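MGS-M5 (Unidentified, PDB 4Q3N) probably acts as an L-lactate dehydrogenase, a Rossmann-fold enzyme that interconverts lactate and pyruvate with the help of NAD. Local coordinates at residues A[155-160]-A[210-215]; A[181-186]-A[292-297]; A[147-152]-A[170-175]. All coordinates share one frame; numbering follows the deposited sequence.

Contact 1. Residues A[155-160]-A[210-215]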
loop_
_atom_site.group_PDB
_atom_site.type_symbol
_atom_site.label_atom_id
_atom_site.label_comp_id
_atom_site.label_asym_id
_atom_site.label_seq_id
_atom_site.Cartn_x
_atom_site.Cartn_y
_atom_site.Cartn_z
ATOM N N TYR A 155 -16.574 -0.508 -14.663
ATOM C CA TYR A 155 -15.977 0.644 -15.340
ATOM C C TYR A 155 -16.983 1.376 -16.218
ATOM O O TYR A 155 -17.092 2.611 -16.166
ATOM C CB TYR A 155 -14.749 0.224 -16.211
ATOM C CG TYR A 155 -14.276 1.363 -17.113
ATOM C CD1 TYR A 155 -13.563 2.470 -16.598
ATOM C CD2 TYR A 155 -14.581 1.368 -18.474
ATOM C CE1 TYR A 155 -13.163 3.533 -17.453
ATOM C CE2 TYR A 155 -14.166 2.398 -19.316
ATOM C CZ TYR A 155 -13.477 3.466 -18.813
ATOM O OH TYR A 155 -13.111 4.456 -19.684
ATOM N N GLU A 156 -17.747 0.643 -17.033
ATOM C CA GLU A 156 -18.637 1.327 -17.988
ATOM C C GLU A 156 -19.735 2.108 -17.250
ATOM O O GLU A 156 -20.036 3.242 -17.583
ATOM C CB GLU A 156 -19.295 0.333 -18.960
ATOM C CG GLU A 156 -18.290 -0.382 -19.934
ATOM C CD GLU A 156 -17.608 0.577 -20.911
ATOM O OE1 GLU A 156 -18.111 1.710 -21.069
ATOM O OE2 GLU A 156 -16.569 0.177 -21.522
ATOM N N ILE A 157 -20.360 1.451 -16.289
ATOM C CA ILE A 157 -21.390 2.106 -15.469
ATOM C C ILE A 157 -20.811 3.360 -14.799
ATOM O O ILE A 157 -21.472 4.405 -14.791
ATOM C CB ILE A 157 -21.944 1.138 -14.423
ATOM C CG1 ILE A 157 -22.757 0.005 -15.100
ATOM C CG2 ILE A 157 -22.807 1.842 -13.400
ATOM C CD1 ILE A 157 -22.987 -1.175 -14.085
ATOM N N SER A 158 -19.560 3.296 -14.338
ATOM C CA SER A 158 -18.988 4.407 -13.575
ATOM C C SER A 158 -18.827 5.630 -14.447
ATOM O O SER A 158 -18.916 6.767 -13.965
ATOM C CB SER A 158 -17.638 4.032 -12.948
ATOM O OG SER A 158 -16.645 4.015 -13.949
ATOM N N GLN A 159 -18.584 5.412 -15.737
ATOM C CA GLN A 159 -18.462 6.507 -16.662
ATOM C C GLN A 159 -19.792 7.239 -16.906
ATOM O O GLN A 159 -19.774 8.407 -17.302
ATOM C CB GLN A 159 -17.860 6.018 -18.026
ATOM C CG GLN A 159 -16.449 5.481 -17.892
ATOM C CD GLN A 159 -15.521 6.391 -17.105
ATOM O OE1 GLN A 159 -14.969 7.325 -17.662
ATOM N NE2 GLN A 159 -15.320 6.098 -15.800
ATOM N N TYR A 160 -20.929 6.564 -16.758
ATOM C CA TYR A 160 -22.223 7.274 -16.854
ATOM C C TYR A 160 -22.513 8.102 -15.576
ATOM O O TYR A 160 -22.899 9.268 -15.636
ATOM C CB TYR A 160 -23.405 6.289 -17.056
ATOM C CG TYR A 160 -23.477 5.824 -18.492
ATOM C CD1 TYR A 160 -22.652 4.807 -18.932
ATOM C CD2 TYR A 160 -24.352 6.431 -19.407
ATOM C CE1 TYR A 160 -22.674 4.387 -20.272
ATOM C CE2 TYR A 160 -24.354 6.031 -20.762
ATOM C CZ TYR A 160 -23.524 4.993 -21.160
ATOM O OH TYR A 160 -23.520 4.534 -22.467
ATOM N N GLU A 210 -28.537 -1.580 -22.236
ATOM C CA GLU A 210 -28.309 -2.487 -23.356
ATOM C C GLU A 210 -27.017 -2.089 -24.040
ATOM O O GLU A 210 -26.209 -2.957 -24.393
ATOM C CB GLU A 210 -29.503 -2.475 -24.331
ATOM C CG GLU A 210 -29.433 -3.494 -25.508
ATOM C CD GLU A 210 -29.415 -4.967 -25.073
ATOM O OE1 GLU A 210 -29.756 -5.291 -23.907
ATOM O OE2 GLU A 210 -29.047 -5.815 -25.914
ATOM N N HIS A 211 -26.767 -0.785 -24.154
ATOM C CA HIS A 211 -25.516 -0.329 -24.751
ATOM C C HIS A 211 -24.313 -0.823 -23.966
ATOM O O HIS A 211 -23.327 -1.288 -24.527
ATOM C CB HIS A 211 -25.448 1.179 -24.814
ATOM C CG HIS A 211 -24.155 1.663 -25.373
ATOM N ND1 HIS A 211 -23.166 2.220 -24.599
ATOM C CD2 HIS A 211 -23.665 1.628 -26.628
ATOM C CE1 HIS A 211 -22.133 2.531 -25.357
ATOM N NE2 HIS A 211 -22.407 2.171 -26.595
ATOM N N ILE A 212 -24.403 -0.697 -22.644
ATOM C CA ILE A 212 -23.319 -1.138 -21.765
ATOM C C ILE A 212 -23.060 -2.642 -21.909
ATOM O O ILE A 212 -21.898 -3.071 -21.967
ATOM C CB ILE A 212 -23.637 -0.765 -20.254
ATOM C CG1 ILE A 212 -23.526 0.757 -20.101
ATOM C CG2 ILE A 212 -22.691 -1.517 -19.319
ATOM C CD1 ILE A 212 -24.100 1.372 -18.713
ATOM N N TYR A 213 -24.130 -3.436 -21.982
ATOM C CA TYR A 213 -23.955 -4.872 -22.214
ATOM C C TYR A 213 -23.179 -5.108 -23.520
ATOM O O TYR A 213 -22.216 -5.882 -23.555
ATOM C CB TYR A 213 -25.322 -5.595 -22.225
ATOM C CG TYR A 213 -25.330 -6.940 -22.967
ATOM C CD1 TYR A 213 -24.765 -8.108 -22.423
ATOM C CD2 TYR A 213 -25.899 -7.020 -24.212
ATOM C CE1 TYR A 213 -24.797 -9.342 -23.182
ATOM C CE2 TYR A 213 -25.928 -8.187 -24.939
ATOM C CZ TYR A 213 -25.382 -9.340 -24.436
ATOM O OH TYR A 213 -25.442 -10.466 -25.252
ATOM N N LEU A 214 -23.574 -4.417 -24.587
ATOM C CA LEU A 214 -22.880 -4.560 -25.876
ATOM C C LEU A 214 -21.413 -4.180 -25.760
ATOM O O LEU A 214 -20.534 -4.891 -26.269
ATOM C CB LEU A 214 -23.566 -3.708 -26.939
ATOM C CG LEU A 214 -25.023 -4.100 -27.255
ATOM C CD1 LEU A 214 -25.685 -3.271 -28.377
ATOM C CD2 LEU A 214 -25.096 -5.578 -27.594
ATOM N N LYS A 215 -21.134 -3.084 -25.047
ATOM C CA LYS A 215 -19.738 -2.653 -24.840
ATOM C C LYS A 215 -18.943 -3.725 -24.126
ATOM O O LYS A 215 -17.779 -4.002 -24.436
ATOM C CB LYS A 215 -19.677 -1.355 -23.980
ATOM C CG LYS A 215 -20.042 -0.077 -24.708
ATOM C CD LYS A 215 -18.975 0.255 -25.766
ATOM C CE LYS A 215 -17.603 0.549 -25.110
ATOM N NZ LYS A 215 -17.556 1.730 -24.178
#
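Ile212 is the apolar centre of this helix pair, packing against Glu156, Ile157 and Tyr160 of the facing helix. Its CD1 end comes obliquely to the Tyr160 ring, 3.7 Å from CE1, while the two side chains run past each other in opposite directions. The same methyl meets the flank of Ile157, whose CG1 is 4.1 Å from Ile212 CD1. The other branch, CG2, rests 3.9 Å from CB of Glu156, at the root of a side chain that is polar only at its end. The two short helical segments, in helices 147-161 and 206-227 of the C-terminal domain, cross at 140° with their axes 10.3 Å apart.

Two polar links lie beside this patch. The carboxylate of Glu156 forms a salt bridge with Lys215, and its two oxygens share the ammonium evenly: NZ is 3.2 Å from OE1 and also 3.2 Å from OE2, each hydrogen bond being weak. Lys215 is coiled rather than extended, bent at chi2, chi3 and chi4, and this folding brings NZ back across the end of Glu156. The second polar link is a weak hydrogen bond between Tyr160 OH and His211 ND1, 3.2 Å long, in which either partner could donate; the imidazole nitrogen sits at the edge of the phenol ring. Around it, Tyr160 also packs on Ile204, while Ile157 packs on Trp184.

The chemistry implies an interface whose apolar contacts all run through Ile212, with long, weak polar links beside it; the lysine probably offsets part of the charge that Glu156 brings into this buried position.

Contact 2. Residues A[181-186]-A[292-297]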
loop_
_atom_site.group_PDB
_atom_site.type_symbol
_atom_site.label_atom_id
_atom_site.label_comp_id
_atom_site.label_asym_id
_atom_site.label_seq_id
_atom_site.Cartn_x
_atom_site.Cartn_y
_atom_site.Cartn_z
ATOM N N PHE A 181 -23.966 -12.571 -19.680
ATOM C CA PHE A 181 -25.091 -11.651 -19.593
ATOM C C PHE A 181 -24.965 -10.846 -18.300
ATOM O O PHE A 181 -24.244 -11.246 -17.369
ATOM C CB PHE A 181 -26.433 -12.413 -19.627
ATOM C CG PHE A 181 -26.637 -13.328 -18.425
ATOM C CD1 PHE A 181 -26.104 -14.619 -18.431
ATOM C CD2 PHE A 181 -27.328 -12.886 -17.295
ATOM C CE1 PHE A 181 -26.252 -15.451 -17.330
ATOM C CE2 PHE A 181 -27.497 -13.700 -16.181
ATOM C CZ PHE A 181 -26.966 -15.001 -16.195
ATOM N N VAL A 182 -25.626 -9.694 -18.245
ATOM C CA VAL A 182 -25.573 -8.863 -17.052
ATOM C C VAL A 182 -26.668 -9.291 -16.117
ATOM O O VAL A 182 -27.799 -9.467 -16.524
ATOM C CB VAL A 182 -25.804 -7.360 -17.344
ATOM C CG1 VAL A 182 -25.608 -6.522 -16.059
ATOM C CG2 VAL A 182 -24.926 -6.872 -18.461
ATOM N N CYS A 183 -26.350 -9.415 -14.848
ATOM C CA CYS A 183 -27.406 -9.648 -13.881
ATOM C C CYS A 183 -27.927 -8.275 -13.402
ATOM O O CYS A 183 -27.464 -7.735 -12.387
ATOM C CB CYS A 183 -26.859 -10.497 -12.720
ATOM S SG CYS A 183 -28.068 -10.807 -11.459
ATOM N N TRP A 184 -28.845 -7.675 -14.159
ATOM C CA TRP A 184 -29.367 -6.366 -13.753
ATOM C C TRP A 184 -30.295 -6.429 -12.532
ATOM O O TRP A 184 -30.495 -5.418 -11.898
ATOM C CB TRP A 184 -30.130 -5.694 -14.913
ATOM C CG TRP A 184 -29.235 -5.288 -16.111
ATOM C CD1 TRP A 184 -29.326 -5.725 -17.421
ATOM C CD2 TRP A 184 -28.175 -4.333 -16.084
ATOM N NE1 TRP A 184 -28.366 -5.112 -18.193
ATOM C CE2 TRP A 184 -27.638 -4.257 -17.408
ATOM C CE3 TRP A 184 -27.609 -3.541 -15.069
ATOM C CZ2 TRP A 184 -26.582 -3.406 -17.743
ATOM C CZ3 TRP A 184 -26.533 -2.711 -15.392
ATOM C CH2 TRP A 184 -26.021 -2.658 -16.719
ATOM N N SER A 185 -30.920 -7.582 -12.248
ATOM C CA SER A 185 -31.905 -7.652 -11.160
ATOM C C SER A 185 -31.219 -7.516 -9.795
ATOM O O SER A 185 -31.876 -7.175 -8.795
ATOM C CB SER A 185 -32.678 -8.964 -11.204
ATOM O OG SER A 185 -31.762 -10.054 -11.039
ATOM N N ASN A 186 -29.938 -7.850 -9.746
ATOM C CA ASN A 186 -29.129 -7.762 -8.500
ATOM C C ASN A 186 -27.948 -6.821 -8.681
ATOM O O ASN A 186 -26.797 -7.239 -8.572
ATOM C CB ASN A 186 -28.576 -9.131 -8.085
ATOM C CG ASN A 186 -29.629 -10.072 -7.542
ATOM O OD1 ASN A 186 -29.652 -10.359 -6.347
ATOM N ND2 ASN A 186 -30.497 -10.580 -8.415
ATOM N N GLU A 292 -36.625 -14.074 -14.570
ATOM C CA GLU A 292 -36.914 -15.078 -15.598
ATOM C C GLU A 292 -35.969 -14.987 -16.798
ATOM O O GLU A 292 -35.448 -16.002 -17.284
ATOM C CB GLU A 292 -38.368 -14.920 -16.026
ATOM C CG GLU A 292 -38.833 -15.821 -17.122
ATOM C CD GLU A 292 -40.315 -15.598 -17.448
ATOM O OE1 GLU A 292 -41.023 -14.985 -16.611
ATOM O OE2 GLU A 292 -40.760 -16.035 -18.536
ATOM N N LYS A 293 -35.744 -13.771 -17.278
ATOM C CA LYS A 293 -34.804 -13.562 -18.375
ATOM C C LYS A 293 -33.395 -14.071 -18.036
ATOM O O LYS A 293 -32.804 -14.833 -18.790
ATOM C CB LYS A 293 -34.755 -12.081 -18.746
ATOM C CG LYS A 293 -33.701 -11.727 -19.785
ATOM C CD LYS A 293 -33.774 -10.245 -20.176
ATOM C CE LYS A 293 -32.618 -9.852 -21.116
ATOM N NZ LYS A 293 -32.656 -8.440 -21.614
ATOM N N GLU A 294 -32.866 -13.668 -16.886
ATOM C CA GLU A 294 -31.494 -14.035 -16.488
ATOM C C GLU A 294 -31.359 -15.546 -16.287
ATOM O O GLU A 294 -30.343 -16.156 -16.636
ATOM C CB GLU A 294 -31.128 -13.292 -15.186
ATOM C CG GLU A 294 -31.042 -11.819 -15.372
ATOM C CD GLU A 294 -31.182 -11.047 -14.058
ATOM O OE1 GLU A 294 -31.568 -11.651 -13.024
ATOM O OE2 GLU A 294 -30.949 -9.823 -14.079
ATOM N N ASN A 295 -32.391 -16.161 -15.710
ATOM C CA ASN A 295 -32.323 -17.588 -15.481
ATOM C C ASN A 295 -32.258 -18.336 -16.818
ATOM O O ASN A 295 -31.511 -19.307 -16.993
ATOM C CB ASN A 295 -33.528 -18.063 -14.666
ATOM C CG ASN A 295 -33.207 -19.295 -13.834
ATOM O OD1 ASN A 295 -32.111 -19.426 -13.296
ATOM N ND2 ASN A 295 -34.148 -20.210 -13.751
ATOM N N SER A 296 -33.071 -17.867 -17.752
ATOM C CA SER A 296 -33.040 -18.383 -19.111
ATOM C C SER A 296 -31.653 -18.182 -19.735
ATOM O O SER A 296 -31.107 -19.085 -20.399
ATOM C CB SER A 296 -34.116 -17.706 -19.943
ATOM O OG SER A 296 -34.071 -18.186 -21.260
ATOM N N GLN A 297 -31.079 -17.005 -19.540
ATOM C CA GLN A 297 -29.777 -16.725 -20.134
ATOM C C GLN A 297 -28.712 -17.607 -19.491
ATOM O O GLN A 297 -27.783 -18.047 -20.166
ATOM C CB GLN A 297 -29.413 -15.240 -20.005
ATOM C CG GLN A 297 -30.308 -14.273 -20.843
ATOM C CD GLN A 297 -29.936 -12.835 -20.539
ATOM O OE1 GLN A 297 -30.036 -12.376 -19.390
ATOM N NE2 GLN A 297 -29.401 -12.152 -21.528
HETATM O O HOH W 1 -29.701 -9.961 -18.424
#
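Glu294 turns its CG beside its own backbone N (chi1 -66°) and then runs out extended, which carries its carboxylate from helix 292-311 to the backbone of Ser185. Phe181, with CG between its backbone N and carbonyl carbon (chi1 64°), lays its ring against the same helix. The contact thus packs the start of the C-terminal helix against strand 181-182, outermost within this chain in a small antiparallel sheet, and the inverse gamma turn centred on Cys183, within the alpha/beta C-terminal domain of the lactate/malate dehydrogenase family.

Ser185 holds the carboxylate by both oxygens, each through its syn lone pair. Its OG donates to Glu294 OE1 over a short 2.6 Å, and its N donates to Glu294 OE2 at 2.9 Å. The serine hydroxyl is in turn approached by its neighbour, since Asn186 ND2 donates to Ser185 OG, and Asn186 ND2 also bonds the carbonyl of Lys289. Were Glu294 cut back to an alanine, the backbone N-H and the hydroxyl of Ser185 would probably be left without the carboxylate that accepts from them.

The apolar half belongs to Phe181. Gln297 CB stands over one face of the ring in a CH-pi contact, 3.9 Å from the ring centroid, and Glu294 CB packs 3.8 Å from Phe181 CE2. The amide of Gln297 lies beside the root of the phenylalanine, its plane inclined 40° to the ring. From there a water ties helix to strand, donating to Gln297 OE1 at 2.6 Å and to Val182 O at 2.7 Å.

Contact 3. Residues A[147-152]-A[170-175]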
loop_
_atom_site.group_PDB
_atom_site.type_symbol
_atom_site.label_atom_id
_atom_site.label_comp_id
_atom_site.label_asym_id
_atom_site.label_seq_id
_atom_site.Cartn_x
_atom_site.Cartn_y
_atom_site.Cartn_z
ATOM N N SER A 147 -14.766 -12.538 -14.029
ATOM C CA SER A 147 -14.256 -11.498 -13.110
ATOM C C SER A 147 -13.837 -10.241 -13.891
ATOM O O SER A 147 -14.165 -9.129 -13.517
ATOM C CB SER A 147 -13.063 -12.048 -12.295
ATOM O OG SER A 147 -12.067 -12.554 -13.215
ATOM N N LEU A 148 -13.143 -10.415 -15.017
ATOM C CA LEU A 148 -12.752 -9.258 -15.843
ATOM C C LEU A 148 -13.954 -8.624 -16.554
ATOM O O LEU A 148 -14.041 -7.390 -16.675
ATOM C CB LEU A 148 -11.692 -9.680 -16.887
ATOM C CG LEU A 148 -11.310 -8.650 -17.968
ATOM C CD1 LEU A 148 -10.663 -7.342 -17.358
ATOM C CD2 LEU A 148 -10.446 -9.280 -19.047
ATOM N N ASP A 149 -14.861 -9.444 -17.073
ATOM C CA ASP A 149 -16.064 -8.890 -17.692
ATOM C C ASP A 149 -16.797 -8.000 -16.670
ATOM O O ASP A 149 -17.349 -6.964 -17.005
ATOM C CB ASP A 149 -17.010 -10.000 -18.191
ATOM C CG ASP A 149 -16.292 -11.013 -19.092
ATOM O OD1 ASP A 149 -16.160 -10.728 -20.267
ATOM O OD2 ASP A 149 -15.746 -12.014 -18.588
ATOM N N THR A 150 -16.818 -8.461 -15.445
ATOM C CA THR A 150 -17.466 -7.738 -14.339
ATOM C C THR A 150 -16.749 -6.390 -14.045
ATOM O O THR A 150 -17.403 -5.336 -13.889
ATOM C CB THR A 150 -17.502 -8.621 -13.077
ATOM O OG1 THR A 150 -18.427 -9.725 -13.314
ATOM C CG2 THR A 150 -17.975 -7.788 -11.831
ATOM N N ALA A 151 -15.421 -6.406 -14.032
ATOM C CA ALA A 151 -14.672 -5.157 -13.881
ATOM C C ALA A 151 -14.952 -4.205 -15.035
ATOM O O ALA A 151 -14.979 -3.003 -14.853
ATOM C CB ALA A 151 -13.154 -5.423 -13.792
ATOM N N ARG A 152 -15.102 -4.735 -16.248
ATOM C CA ARG A 152 -15.441 -3.906 -17.384
ATOM C C ARG A 152 -16.808 -3.267 -17.208
ATOM O O ARG A 152 -17.020 -2.101 -17.517
ATOM C CB ARG A 152 -15.427 -4.753 -18.689
ATOM C CG ARG A 152 -14.017 -5.207 -19.071
ATOM C CD ARG A 152 -14.021 -6.092 -20.352
ATOM N NE ARG A 152 -12.666 -6.246 -20.892
ATOM C CZ ARG A 152 -12.242 -7.372 -21.446
ATOM N NH1 ARG A 152 -13.045 -8.463 -21.521
ATOM N NH2 ARG A 152 -11.026 -7.416 -21.902
ATOM N N ALA A 170 -22.237 -5.035 -9.369
ATOM C CA ALA A 170 -23.034 -5.670 -10.400
ATOM C C ALA A 170 -22.114 -6.716 -11.032
ATOM O O ALA A 170 -20.886 -6.515 -11.008
ATOM C CB ALA A 170 -23.493 -4.634 -11.446
ATOM N N TYR A 171 -22.696 -7.807 -11.550
ATOM C CA TYR A 171 -21.949 -8.961 -12.067
ATOM C C TYR A 171 -22.290 -9.209 -13.528
ATOM O O TYR A 171 -23.450 -9.012 -13.959
ATOM C CB TYR A 171 -22.257 -10.258 -11.305
ATOM C CG TYR A 171 -21.983 -10.238 -9.797
ATOM C CD1 TYR A 171 -20.755 -9.829 -9.277
ATOM C CD2 TYR A 171 -22.964 -10.620 -8.909
ATOM C CE1 TYR A 171 -20.528 -9.798 -7.890
ATOM C CE2 TYR A 171 -22.755 -10.601 -7.513
ATOM C CZ TYR A 171 -21.531 -10.193 -7.021
ATOM O OH TYR A 171 -21.356 -10.168 -5.663
ATOM N N ILE A 172 -21.287 -9.668 -14.261
ATOM C CA ILE A 172 -21.495 -10.431 -15.482
ATOM C C ILE A 172 -21.447 -11.898 -15.106
ATOM O O ILE A 172 -20.527 -12.296 -14.375
ATOM C CB ILE A 172 -20.406 -10.146 -16.523
ATOM C CG1 ILE A 172 -20.403 -8.656 -16.846
ATOM C CG2 ILE A 172 -20.601 -11.060 -17.804
ATOM C CD1 ILE A 172 -21.634 -8.198 -17.772
ATOM N N LEU A 173 -22.441 -12.670 -15.554
ATOM C CA LEU A 173 -22.530 -14.094 -15.265
ATOM C C LEU A 173 -22.466 -14.929 -16.527
ATOM O O LEU A 173 -22.724 -14.438 -17.654
ATOM C CB LEU A 173 -23.839 -14.453 -14.533
ATOM C CG LEU A 173 -23.998 -13.621 -13.227
ATOM C CD1 LEU A 173 -25.326 -13.945 -12.584
ATOM C CD2 LEU A 173 -22.861 -13.912 -12.288
ATOM N N GLY A 174 -22.250 -16.228 -16.318
ATOM C CA GLY A 174 -22.352 -17.172 -17.432
ATOM C C GLY A 174 -21.007 -17.464 -18.071
ATOM O O GLY A 174 -19.941 -17.374 -17.422
ATOM N N GLU A 175 -21.052 -17.843 -19.352
ATOM C CA GLU A 175 -19.846 -18.143 -20.113
ATOM C C GLU A 175 -19.012 -16.878 -20.268
ATOM O O GLU A 175 -19.555 -15.834 -20.579
ATOM C CB GLU A 175 -20.243 -18.683 -21.484
ATOM C CG GLU A 175 -19.078 -18.888 -22.412
ATOM C CD GLU A 175 -19.526 -19.031 -23.877
ATOM O OE1 GLU A 175 -20.560 -18.443 -24.283
ATOM O OE2 GLU A 175 -18.841 -19.765 -24.618
#
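Thr150 stands against the backbone of Ile172, joining the first turns of helix 147-161 to strand 168-173 in the C-terminal domain of the lactate/malate dehydrogenase fold. From CB, which lies 4.1 Å from Ile172 N, the side chain splits in two. The hydroxyl branch points at the strand: with OG1 beside its own backbone N (chi1 -69°), the oxygen accepts the amide hydrogen of Ile172 at 3.0 Å from N to OG1, in a nearly straight bond of 162°. Its proton goes to Thr146 O, in the residue just ahead of the helix, so this buried hydroxyl is used both as acceptor and as donor. The methyl branch leans toward the residues before Ile172, with CG2 3.3 Å from Ala170 O and at the edge of the Tyr171 ring.

Ile172 answers from the other side of the contact, its side chain leaving the backbone toward the helix. Its CG2 packs 3.8 Å from Asp149 CB. Beyond that CB the carboxylate turns elsewhere: Asp149 OD2 is hydrogen-bonded to His176 ND1, consistent with the aspartate-histidine pair that serves in catalysis in lactate and malate dehydrogenases. On the far side of the helix, Leu148, Ala151 and Arg152 pack on His50 of the second subunit. Within the contact, the remaining branch of the isoleucine lies over the helix backbone, with Ile172 CG1 3.5 Å from Asp149 O.

Overall arrangement
All three contacts lie in the C-terminal catalytic domain, on the same side of the chain's centre. Contacts 1 and 3 share helix 147-161, their centres 12 Å apart. Contacts 2 and 3 also lie 12 Å apart, between centres, and are joined through paired strands: Phe181 O is 2.9 Å from Leu173 N, a probable hydrogen bond. Contacts 1 and 2, 16 Å apart by centres, meet where Ile157 CD1 packs 4.1 Å from Trp184 CZ3. Contact 3 is nearest the presumed active site, through Asp149 and His176. The bound sodium ion, at a site formed by Ile198, Met201 and Ile204, is about 9 Å from the Tyr160 side chain of contact 1, too far to touch it.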